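Local coordinates for protein phosphopantothenoylcysteine decarboxylase (Cryptococcus neoformans, PDB 6EOA) that binds FMN and probably decarboxylates phosphopantothenoylcysteine on the route to coenzyme A, at residues Q66-K71 against S154-L159; V38-G43 against D132-A137; L123-R128 against L160-P165. All coordinates share one frame; numbering follows the deposited sequence.

Interaction 1 (Q66-K71 against S154-L159); sequences QVVATK and SLATSL. With FMN (flavin mononucleotide), chain B; FMN (flavin mononucleotide), chain C.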
loop_
_atom_site.group_PDB
_atom_site.type_symbol
_atom_site.label_atom_id
_atom_site.label_comp_id
_atom_site.label_asym_id
_atom_site.label_seq_id
_atom_site.Cartn_x
_atom_site.Cartn_y
_atom_site.Cartn_z
ATOM N N GLN A 66 22.991 0.072 11.922
ATOM C CA GLN A 66 22.254 1.134 11.262
ATOM C C GLN A 66 20.766 0.835 11.398
ATOM O O GLN A 66 20.360 -0.326 11.451
ATOM C CB GLN A 66 22.665 1.263 9.796
ATOM C CG GLN A 66 24.038 1.895 9.605
ATOM C CD GLN A 66 24.157 3.241 10.297
ATOM O OE1 GLN A 66 23.340 4.140 10.080
ATOM N NE2 GLN A 66 25.175 3.387 11.139
ATOM N N VAL A 67 19.955 1.883 11.467
ATOM C CA VAL A 67 18.537 1.720 11.752
ATOM C C VAL A 67 17.659 2.220 10.610
ATOM O O VAL A 67 17.850 3.327 10.108
ATOM C CB VAL A 67 18.147 2.465 13.040
ATOM C CG1 VAL A 67 16.651 2.327 13.317
ATOM C CG2 VAL A 67 18.970 1.951 14.212
ATOM N N VAL A 68 16.698 1.394 10.209
ATOM C CA VAL A 68 15.679 1.801 9.248
ATOM C C VAL A 68 14.315 1.815 9.917
ATOM O O VAL A 68 13.859 0.797 10.436
ATOM C CB VAL A 68 15.637 0.864 8.032
ATOM C CG1 VAL A 68 14.453 1.219 7.127
ATOM C CG2 VAL A 68 16.952 0.934 7.272
ATOM N N ALA A 69 13.667 2.973 9.915
ATOM C CA ALA A 69 12.377 3.118 10.572
ATOM C C ALA A 69 11.272 3.358 9.556
ATOM O O ALA A 69 11.371 4.251 8.722
ATOM C CB ALA A 69 12.420 4.256 11.581
ATOM N N THR A 70 10.223 2.548 9.622
ATOM C CA THR A 70 9.025 2.826 8.851
ATOM C C THR A 70 8.377 4.062 9.459
ATOM O O THR A 70 8.695 4.431 10.594
ATOM C CB THR A 70 8.051 1.655 8.862
ATOM O OG1 THR A 70 7.485 1.508 10.172
ATOM C CG2 THR A 70 8.759 0.367 8.473
ATOM N N LYS A 71 7.485 4.713 8.719
ATOM C CA LYS A 71 6.891 5.949 9.219
ATOM C C LYS A 71 6.144 5.708 10.528
ATOM O O LYS A 71 6.232 6.506 11.456
ATOM C CB LYS A 71 5.944 6.575 8.191
ATOM C CG LYS A 71 5.283 7.837 8.725
ATOM C CD LYS A 71 4.154 8.347 7.844
ATOM C CE LYS A 71 3.854 9.812 8.159
ATOM N NZ LYS A 71 2.499 10.232 7.695
ATOM N N SER A 154 8.599 1.681 0.344
ATOM C CA SER A 154 9.239 2.387 1.449
ATOM C C SER A 154 10.705 1.986 1.512
ATOM O O SER A 154 11.114 1.036 0.848
ATOM C CB SER A 154 8.539 2.079 2.774
ATOM O OG SER A 154 8.717 0.719 3.131
ATOM N N LEU A 155 11.494 2.710 2.302
ATOM C CA LEU A 155 12.909 2.387 2.447
ATOM C C LEU A 155 13.092 0.967 2.967
ATOM O O LEU A 155 13.896 0.197 2.436
ATOM C CB LEU A 155 13.596 3.382 3.385
ATOM C CG LEU A 155 15.040 3.039 3.761
ATOM C CD1 LEU A 155 15.917 2.935 2.517
ATOM C CD2 LEU A 155 15.599 4.069 4.734
ATOM N N ALA A 156 12.325 0.623 3.995
ATOM C CA ALA A 156 12.445 -0.673 4.653
ATOM C C ALA A 156 12.183 -1.833 3.697
ATOM O O ALA A 156 12.924 -2.816 3.674
ATOM C CB ALA A 156 11.494 -0.745 5.836
ATOM N N THR A 157 11.124 -1.715 2.903
ATOM C CA THR A 157 10.714 -2.807 2.030
ATOM C C THR A 157 11.527 -2.846 0.737
ATOM O O THR A 157 11.709 -3.913 0.149
ATOM C CB THR A 157 9.225 -2.706 1.692
ATOM O OG1 THR A 157 8.937 -1.383 1.233
ATOM C CG2 THR A 157 8.377 -2.991 2.930
ATOM N N SER A 158 12.009 -1.688 0.291
ATOM C CA SER A 158 12.923 -1.645 -0.845
ATOM C C SER A 158 14.240 -2.326 -0.485
ATOM O O SER A 158 14.825 -3.043 -1.301
ATOM C CB SER A 158 13.176 -0.203 -1.297
ATOM O OG SER A 158 12.086 0.289 -2.056
ATOM N N LEU A 159 14.698 -2.103 0.744
ATOM C CA LEU A 159 15.922 -2.731 1.233
ATOM C C LEU A 159 15.795 -4.251 1.257
ATOM O O LEU A 159 16.662 -4.962 0.745
ATOM C CB LEU A 159 16.272 -2.214 2.630
ATOM C CG LEU A 159 17.373 -2.978 3.371
ATOM C CD1 LEU A 159 18.655 -3.029 2.547
ATOM C CD2 LEU A 159 17.636 -2.363 4.738
HETATM N N1 FMN B . 0.418 -3.220 14.531
HETATM C C2 FMN B . 1.078 -4.387 14.860
HETATM O O2 FMN B . 1.215 -5.270 14.011
HETATM N N3 FMN B . 1.574 -4.563 16.141
HETATM C C4 FMN B . 1.415 -3.575 17.095
HETATM O O4 FMN B . 1.862 -3.741 18.229
HETATM C C4A FMN B . 0.750 -2.395 16.764
HETATM N N5 FMN B . 0.582 -1.396 17.706
HETATM C C5A FMN B . -0.074 -0.227 17.367
HETATM C C6 FMN B . -0.239 0.783 18.311
HETATM C C7 FMN B . -0.899 1.960 17.971
HETATM C C7M FMN B . -1.080 3.046 18.993
HETATM C C8 FMN B . -1.393 2.125 16.679
HETATM C C8M FMN B . -2.111 3.385 16.289
HETATM C C9 FMN B . -1.227 1.119 15.738
HETATM C C9A FMN B . -0.569 -0.058 16.077
HETATM N N10 FMN B . -0.401 -1.058 15.135
HETATM C C10 FMN B . 0.253 -2.225 15.474
HETATM C "C1'" FMN B . -0.935 -0.881 13.744
HETATM C "C2'" FMN B . 0.171 -0.379 12.821
HETATM O "O2'" FMN B . 0.904 0.665 13.433
HETATM C "C3'" FMN B . -0.420 0.108 11.507
HETATM O "O3'" FMN B . -0.930 -1.012 10.820
HETATM C "C4'" FMN B . 0.643 0.805 10.665
HETATM O "O4'" FMN B . 0.041 1.513 9.603
HETATM C "C5'" FMN B . 1.625 -0.218 10.113
HETATM O "O5'" FMN B . 2.729 0.448 9.545
HETATM P P FMN B . 4.125 -0.336 9.333
HETATM O O1P FMN B . 3.979 -1.272 8.154
HETATM O O2P FMN B . 4.507 -1.138 10.557
HETATM O O3P FMN B . 5.194 0.687 9.057
HETATM N N1 FMN C . 12.605 0.310 -7.918
HETATM C C2 FMN C . 12.622 -0.501 -9.036
HETATM O O2 FMN C . 11.856 -1.464 -9.103
HETATM N N3 FMN C . 13.505 -0.234 -10.070
HETATM C C4 FMN C . 14.369 0.842 -9.993
HETATM O O4 FMN C . 15.146 1.071 -10.919
HETATM C C4A FMN C . 14.352 1.664 -8.866
HETATM N N5 FMN C . 15.208 2.745 -8.773
HETATM C C5A FMN C . 15.180 3.558 -7.655
HETATM C C6 FMN C . 16.037 4.651 -7.559
HETATM C C7 FMN C . 16.010 5.469 -6.434
HETATM C C7M FMN C . 16.939 6.645 -6.334
HETATM C C8 FMN C . 15.118 5.191 -5.402
HETATM C C8M FMN C . 15.071 6.057 -4.176
HETATM C C9 FMN C . 14.262 4.101 -5.496
HETATM C C9A FMN C . 14.290 3.283 -6.619
HETATM N N10 FMN C . 13.433 2.201 -6.713
HETATM C C10 FMN C . 13.462 1.390 -7.830
HETATM C "C1'" FMN C . 12.474 1.900 -5.600
HETATM C "C2'" FMN C . 11.107 2.498 -5.914
HETATM O "O2'" FMN C . 11.233 3.822 -6.396
HETATM C "C3'" FMN C . 10.228 2.484 -4.672
HETATM O "O3'" FMN C . 9.929 1.141 -4.368
HETATM C "C4'" FMN C . 8.943 3.269 -4.914
HETATM O "O4'" FMN C . 8.280 3.512 -3.693
HETATM C "C5'" FMN C . 8.029 2.496 -5.855
HETATM O "O5'" FMN C . 6.964 3.325 -6.261
HETATM P P FMN C . 6.133 2.973 -7.601
HETATM O O1P FMN C . 5.220 1.804 -7.311
HETATM O O2P FMN C . 7.050 2.612 -8.749
HETATM O O3P FMN C . 5.324 4.185 -7.976
#
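V68 meets L155, A156 and L159 in an apolar strand-on-helix contact, buried in the protein, where helix 155-162 lies across one face of the central sheet. Strand 66-69 and helix 155-159 run at 116° to each other, with an axis separation of 8.5 Å. V68 holds CG1 anti to its backbone N (chi1 173°), which sets that methyl over the first helical turn, with CG1 3.7 Å from A156 CA. The same methyl also packs on the branch carbon of the leucine, V68 CG1 lying 3.9 Å from L155 CG. The second methyl serves the next turn: V68 CG2 comes within 4.2 Å of L159 CD2.

This is the layered alpha/beta build of the HFCD flavoproteins, a parallel Rossmann-like sheet covered by helices, with FMN bound beyond the C-terminal strand ends. T70, just past its strand, works both ways. Its CG2 lies 4.0 Å from A156 CB, while its OG1 donates a 2.7 Å hydrogen bond to O3P of FMN (chain B). A chi1 of 69° turns OG1 to the phosphate, while CG2 lies between phosphate and helix, touching both.

S154 occupies the N-cap position of the helix, and its OG shares a 2.8 Å hydrogen bond with T157 OG1; D108 OD1 accepts from L155 N at the same helix start. S158 faces away from the sheet, its OG hydrogen-bonded to C152 O and 3.3 Å from O3' of FMN (chain C), the flavin held mainly by the second subunit.

Interaction 2 (V38-G43 against D132-A137); sequences VLITSG and DLVVIA. With FMN (flavin mononucleotide), chain B.
I40 and V134 pack across adjacent parallel strands at the heart of the Rossmann-like sheet, where strand 35-41 lies next to strand 133-139. The pairing is in register, V38 beside V134, L39 beside V135 and I40 beside I136, and the strands twist by 20°.

One face carries V38, I40, V134 and I136. With chi2 at 180° the chain of I40 stands out from the sheet, and V134 CG1 leans in to meet I40 CD1 at 3.7 Å, the two side chains crossing obliquely. I136, directly across from I40, sets CG1 4.3 Å from I40 CB, so I40 sits over the dip between V134 and I136. Helix 155-162 fits over these ridges: A156 and L160 touch I40, L159 touches V38, and L160 also touches I136.

On the reverse face L39 is the bump. Its CD1 drops onto the next strand, 4.1 Å from A137 CB and 3.6 Å from V135 O, beside V135, whose outer side packs on I225 and I229 of helix 222-237.

Four backbone bonds stitch the ladder, V38 N to L133 O, V135 N to V38 O, I40 N to V135 O and A137 N to I40 O; the last bends to 142° at the hydrogen, just where the chain turns at A137. Beyond T41, whose OG1 is tied to Y77 OH, the first strand delivers the FMN loop. G43 N gives O2P of FMN (chain B) a 2.7 Å hydrogen bond, and G43 O accepts one from the ribityl O2', also at 2.7 Å.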
loop_
_atom_site.group_PDB
_atom_site.type_symbol
_atom_site.label_atom_id
_atom_site.label_comp_id
_atom_site.label_asym_id
_atom_site.label_seq_id
_atom_site.Cartn_x
_atom_site.Cartn_y
_atom_site.Cartn_z
ATOM N N VAL A 38 21.731 -4.173 10.177
ATOM C CA VAL A 38 20.687 -3.199 9.914
ATOM C C VAL A 38 19.445 -3.577 10.708
ATOM O O VAL A 38 18.899 -4.670 10.545
ATOM C CB VAL A 38 20.342 -3.106 8.415
ATOM C CG1 VAL A 38 19.036 -2.349 8.216
ATOM C CG2 VAL A 38 21.469 -2.435 7.653
ATOM N N LEU A 39 19.010 -2.681 11.584
ATOM C CA LEU A 39 17.786 -2.903 12.341
ATOM C C LEU A 39 16.606 -2.210 11.663
ATOM O O LEU A 39 16.615 -0.995 11.481
ATOM C CB LEU A 39 17.939 -2.399 13.775
ATOM C CG LEU A 39 16.671 -2.441 14.635
ATOM C CD1 LEU A 39 16.280 -3.879 14.990
ATOM C CD2 LEU A 39 16.840 -1.594 15.890
ATOM N N ILE A 40 15.603 -2.988 11.270
ATOM C CA ILE A 40 14.379 -2.413 10.731
ATOM C C ILE A 40 13.312 -2.407 11.812
ATOM O O ILE A 40 12.976 -3.453 12.370
ATOM C CB ILE A 40 13.857 -3.178 9.499
ATOM C CG1 ILE A 40 14.894 -3.171 8.378
ATOM C CG2 ILE A 40 12.568 -2.545 8.991
ATOM C CD1 ILE A 40 14.439 -3.914 7.130
ATOM N N THR A 41 12.801 -1.220 12.124
ATOM C CA THR A 41 11.747 -1.072 13.122
ATOM C C THR A 41 10.457 -0.663 12.429
ATOM O O THR A 41 10.463 0.216 11.567
ATOM C CB THR A 41 12.111 -0.031 14.200
ATOM O OG1 THR A 41 12.072 1.288 13.639
ATOM C CG2 THR A 41 13.507 -0.301 14.753
ATOM N N SER A 42 9.354 -1.312 12.790
ATOM C CA SER A 42 8.069 -1.026 12.161
ATOM C C SER A 42 7.042 -0.565 13.193
ATOM O O SER A 42 7.355 -0.432 14.377
ATOM C CB SER A 42 7.555 -2.251 11.404
ATOM O OG SER A 42 7.317 -3.338 12.281
ATOM N N GLY A 43 5.818 -0.325 12.736
ATOM C CA GLY A 43 4.800 0.303 13.559
ATOM C C GLY A 43 4.135 -0.563 14.610
ATOM O O GLY A 43 2.907 -0.640 14.675
ATOM N N ASP A 132 25.461 -7.057 7.021
ATOM C CA ASP A 132 25.820 -8.467 7.137
ATOM C C ASP A 132 24.612 -9.243 7.636
ATOM O O ASP A 132 24.510 -10.455 7.454
ATOM C CB ASP A 132 27.004 -8.660 8.089
ATOM C CG ASP A 132 28.275 -8.026 7.573
ATOM O OD1 ASP A 132 28.501 -8.067 6.345
ATOM O OD2 ASP A 132 29.047 -7.486 8.392
ATOM N N LEU A 133 23.698 -8.520 8.273
ATOM C CA LEU A 133 22.488 -9.102 8.832
ATOM C C LEU A 133 21.383 -8.055 8.851
ATOM O O LEU A 133 21.634 -6.881 9.118
ATOM C CB LEU A 133 22.748 -9.638 10.244
ATOM C CG LEU A 133 21.551 -10.150 11.053
ATOM C CD1 LEU A 133 20.919 -11.370 10.395
ATOM C CD2 LEU A 133 21.959 -10.462 12.490
ATOM N N VAL A 134 20.163 -8.478 8.544
ATOM C CA VAL A 134 19.007 -7.598 8.652
ATOM C C VAL A 134 18.050 -8.144 9.702
ATOM O O VAL A 134 17.618 -9.293 9.618
ATOM C CB VAL A 134 18.273 -7.440 7.308
ATOM C CG1 VAL A 134 17.021 -6.593 7.485
ATOM C CG2 VAL A 134 19.194 -6.816 6.271
ATOM N N VAL A 135 17.735 -7.321 10.696
ATOM C CA VAL A 135 16.824 -7.725 11.762
ATOM C C VAL A 135 15.583 -6.835 11.780
ATOM O O VAL A 135 15.677 -5.620 11.943
ATOM C CB VAL A 135 17.512 -7.676 13.142
ATOM C CG1 VAL A 135 16.601 -8.255 14.215
ATOM C CG2 VAL A 135 18.836 -8.438 13.104
ATOM N N ILE A 136 14.419 -7.450 11.604
ATOM C CA ILE A 136 13.163 -6.719 11.656
ATOM C C ILE A 136 12.539 -6.868 13.037
ATOM O O ILE A 136 11.896 -7.873 13.334
ATOM C CB ILE A 136 12.181 -7.212 10.588
ATOM C CG1 ILE A 136 12.887 -7.349 9.239
ATOM C CG2 ILE A 136 11.011 -6.257 10.483
ATOM C CD1 ILE A 136 12.008 -7.935 8.159
ATOM N N ALA A 137 12.742 -5.862 13.880
ATOM C CA ALA A 137 12.296 -5.920 15.266
ATOM C C ALA A 137 11.868 -4.540 15.755
ATOM O O ALA A 137 12.709 -3.674 15.994
ATOM C CB ALA A 137 13.397 -6.482 16.154
HETATM N N1 FMN B . 0.418 -3.220 14.531
HETATM C C2 FMN B . 1.078 -4.387 14.860
HETATM O O2 FMN B . 1.215 -5.270 14.011
HETATM N N3 FMN B . 1.574 -4.563 16.141
HETATM C C4 FMN B . 1.415 -3.575 17.095
HETATM O O4 FMN B . 1.862 -3.741 18.229
HETATM C C4A FMN B . 0.750 -2.395 16.764
HETATM N N5 FMN B . 0.582 -1.396 17.706
HETATM C C5A FMN B . -0.074 -0.227 17.367
HETATM C C6 FMN B . -0.239 0.783 18.311
HETATM C C7 FMN B . -0.899 1.960 17.971
HETATM C C7M FMN B . -1.080 3.046 18.993
HETATM C C8 FMN B . -1.393 2.125 16.679
HETATM C C8M FMN B . -2.111 3.385 16.289
HETATM C C9 FMN B . -1.227 1.119 15.738
HETATM C C9A FMN B . -0.569 -0.058 16.077
HETATM N N10 FMN B . -0.401 -1.058 15.135
HETATM C C10 FMN B . 0.253 -2.225 15.474
HETATM C "C1'" FMN B . -0.935 -0.881 13.744
HETATM C "C2'" FMN B . 0.171 -0.379 12.821
HETATM O "O2'" FMN B . 0.904 0.665 13.433
HETATM C "C3'" FMN B . -0.420 0.108 11.507
HETATM O "O3'" FMN B . -0.930 -1.012 10.820
HETATM C "C4'" FMN B . 0.643 0.805 10.665
HETATM O "O4'" FMN B . 0.041 1.513 9.603
HETATM C "C5'" FMN B . 1.625 -0.218 10.113
HETATM O "O5'" FMN B . 2.729 0.448 9.545
HETATM P P FMN B . 4.125 -0.336 9.333
HETATM O O1P FMN B . 3.979 -1.272 8.154
HETATM O O2P FMN B . 4.507 -1.138 10.557
HETATM O O3P FMN B . 5.194 0.687 9.057
#

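Interaction 3 (L123-R128 against L160-P165); sequences LHIELR and LRALGP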
loop_
_atom_site.group_PDB
_atom_site.type_symbol
_atom_site.label_atom_id
_atom_site.label_comp_id
_atom_site.label_asym_id
_atom_site.label_seq_id
_atom_site.Cartn_x
_atom_site.Cartn_y
_atom_site.Cartn_z
ATOM N N LEU A 123 19.974 4.889 -1.476
ATOM C CA LEU A 123 20.146 4.536 -0.067
ATOM C C LEU A 123 19.912 3.053 0.233
ATOM O O LEU A 123 20.738 2.423 0.896
ATOM C CB LEU A 123 19.223 5.383 0.810
ATOM C CG LEU A 123 19.340 5.125 2.315
ATOM C CD1 LEU A 123 20.783 5.301 2.788
ATOM C CD2 LEU A 123 18.402 6.030 3.101
ATOM N N HIS A 124 18.807 2.488 -0.253
ATOM C CA HIS A 124 18.490 1.100 0.084
ATOM C C HIS A 124 19.471 0.133 -0.580
ATOM O O HIS A 124 19.619 -1.009 -0.140
ATOM C CB HIS A 124 17.038 0.754 -0.290
ATOM C CG HIS A 124 16.770 0.708 -1.763
ATOM N ND1 HIS A 124 16.134 1.730 -2.436
ATOM C CD2 HIS A 124 17.021 -0.249 -2.688
ATOM C CE1 HIS A 124 16.019 1.411 -3.713
ATOM N NE2 HIS A 124 16.552 0.216 -3.893
ATOM N N ILE A 125 20.147 0.596 -1.627
ATOM C CA ILE A 125 21.212 -0.188 -2.248
ATOM C C ILE A 125 22.463 -0.136 -1.376
ATOM O O ILE A 125 23.096 -1.160 -1.121
ATOM C CB ILE A 125 21.547 0.317 -3.670
ATOM C CG1 ILE A 125 20.346 0.132 -4.601
ATOM C CG2 ILE A 125 22.764 -0.411 -4.228
ATOM C CD1 ILE A 125 19.831 -1.293 -4.670
ATOM N N GLU A 126 22.808 1.061 -0.910
ATOM C CA GLU A 126 23.956 1.239 -0.025
ATOM C C GLU A 126 23.806 0.428 1.261
ATOM O O GLU A 126 24.773 -0.148 1.760
ATOM C CB GLU A 126 24.149 2.717 0.317
ATOM C CG GLU A 126 24.317 3.629 -0.889
ATOM C CD GLU A 126 25.567 3.320 -1.695
ATOM O OE1 GLU A 126 26.584 4.021 -1.504
ATOM O OE2 GLU A 126 25.529 2.387 -2.527
ATOM N N LEU A 127 22.587 0.386 1.790
ATOM C CA LEU A 127 22.312 -0.339 3.025
ATOM C C LEU A 127 22.389 -1.849 2.817
ATOM O O LEU A 127 22.836 -2.582 3.700
ATOM C CB LEU A 127 20.938 0.053 3.577
ATOM C CG LEU A 127 20.877 1.389 4.319
ATOM C CD1 LEU A 127 19.441 1.829 4.524
ATOM C CD2 LEU A 127 21.598 1.285 5.661
ATOM N N ARG A 128 21.954 -2.310 1.646
ATOM C CA ARG A 128 22.028 -3.728 1.310
ATOM C C ARG A 128 23.472 -4.212 1.243
ATOM O O ARG A 128 23.797 -5.298 1.724
ATOM C CB ARG A 128 21.341 -4.006 -0.023
ATOM C CG ARG A 128 21.641 -5.393 -0.560
ATOM C CD ARG A 128 21.527 -5.437 -2.062
ATOM N NE ARG A 128 22.718 -4.952 -2.747
ATOM C CZ ARG A 128 22.753 -4.659 -4.042
ATOM N NH1 ARG A 128 21.655 -4.794 -4.776
ATOM N NH2 ARG A 128 23.877 -4.226 -4.602
ATOM N N LEU A 160 14.713 -4.743 1.852
ATOM C CA LEU A 160 14.474 -6.182 1.938
ATOM C C LEU A 160 14.334 -6.817 0.556
ATOM O O LEU A 160 14.861 -7.899 0.308
ATOM C CB LEU A 160 13.226 -6.462 2.777
ATOM C CG LEU A 160 13.404 -6.282 4.287
ATOM C CD1 LEU A 160 12.065 -6.085 4.974
ATOM C CD2 LEU A 160 14.137 -7.472 4.877
ATOM N N ARG A 161 13.631 -6.129 -0.341
ATOM C CA ARG A 161 13.410 -6.630 -1.694
ATOM C C ARG A 161 14.711 -6.681 -2.490
ATOM O O ARG A 161 14.872 -7.523 -3.369
ATOM C CB ARG A 161 12.388 -5.756 -2.425
ATOM C CG ARG A 161 11.888 -6.331 -3.744
ATOM C CD ARG A 161 10.985 -7.542 -3.521
ATOM N NE ARG A 161 9.803 -7.508 -4.382
ATOM C CZ ARG A 161 9.809 -7.841 -5.667
ATOM N NH1 ARG A 161 10.937 -8.232 -6.243
ATOM N NH2 ARG A 161 8.689 -7.782 -6.378
ATOM N N ALA A 162 15.637 -5.783 -2.170
ATOM C CA ALA A 162 16.880 -5.660 -2.926
ATOM C C ALA A 162 17.995 -6.556 -2.397
ATOM O O ALA A 162 19.034 -6.684 -3.039
ATOM C CB ALA A 162 17.347 -4.213 -2.935
ATOM N N LEU A 163 17.783 -7.171 -1.238
ATOM C CA LEU A 163 18.816 -8.002 -0.617
ATOM C C LEU A 163 19.298 -9.138 -1.515
ATOM O O LEU A 163 18.566 -9.616 -2.379
ATOM C CB LEU A 163 18.312 -8.597 0.697
ATOM C CG LEU A 163 18.240 -7.679 1.912
ATOM C CD1 LEU A 163 17.827 -8.485 3.120
ATOM C CD2 LEU A 163 19.574 -6.995 2.153
ATOM N N GLY A 164 20.541 -9.554 -1.302
ATOM C CA GLY A 164 21.054 -10.766 -1.912
ATOM C C GLY A 164 20.930 -11.898 -0.911
ATOM O O GLY A 164 20.848 -11.649 0.293
ATOM N N PRO A 165 20.924 -13.153 -1.395
ATOM C CA PRO A 165 20.779 -14.317 -0.511
ATOM C C PRO A 165 21.970 -14.460 0.434
ATOM O O PRO A 165 21.942 -15.272 1.360
ATOM C CB PRO A 165 20.705 -15.495 -1.485
ATOM C CG PRO A 165 21.414 -15.019 -2.705
ATOM C CD PRO A 165 21.126 -13.547 -2.800
#
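A162 CB rests against the neighbouring ends of H124 and I125, while R128 wraps past the carbonyl of the same alanine: the end of helix 155-162 and the loop after it lean on helix 123-130. H124 has its ring swung between the backbone N and carbonyl carbon (chi1 69°), which presents its edge, CD2 lying 4.0 Å from A162 CB. I125 starts away from the contact, yet its chain folds back and CD1 comes within 4.2 Å of the same methyl.

The extended first two torsions of R128 bring CD to 3.0 Å from A162 O. A bend at chi3 (82°) then turns NE and the guanidinium, leaving that oxygen at the group's edge, near its plane. I125 CG2 lies over one face, 4.0 Å from the guanidinium plane and shifted toward the rim. The aliphatic part slides past L163 in the opposite direction, with R128 CG 3.8 Å from L163 CD2.

N176 of the second subunit packs on I125 and R128, and its M179 on H124, which also touches an FMN; the contact thus borders a flavin site at the subunit interface. Inward, L159 packs on R128, and L163 continues onto V134 and V169 of the sheet strands.

Helix 155-162 joins all three contacts. Interactions 1 and 2 lie 8 Å apart, centre to centre, on neighbouring strands tied by backbone, V68 N being 2.7 Å from L39 O; their ends, T70 and G43, hold the phosphate of the same FMN (chain B). Interaction 3, about 10 Å from interaction 1 between centres, extends the helix packing outward, with L159 CD1 3.5 Å from H124 O. Interactions 2 and 3 meet through L160, whose CD1 is 3.7 Å from I136 CD1. The helix thus separates two flavin sites: T70 and G43 serve one, whereas S158 and H124 border FMN (chain C).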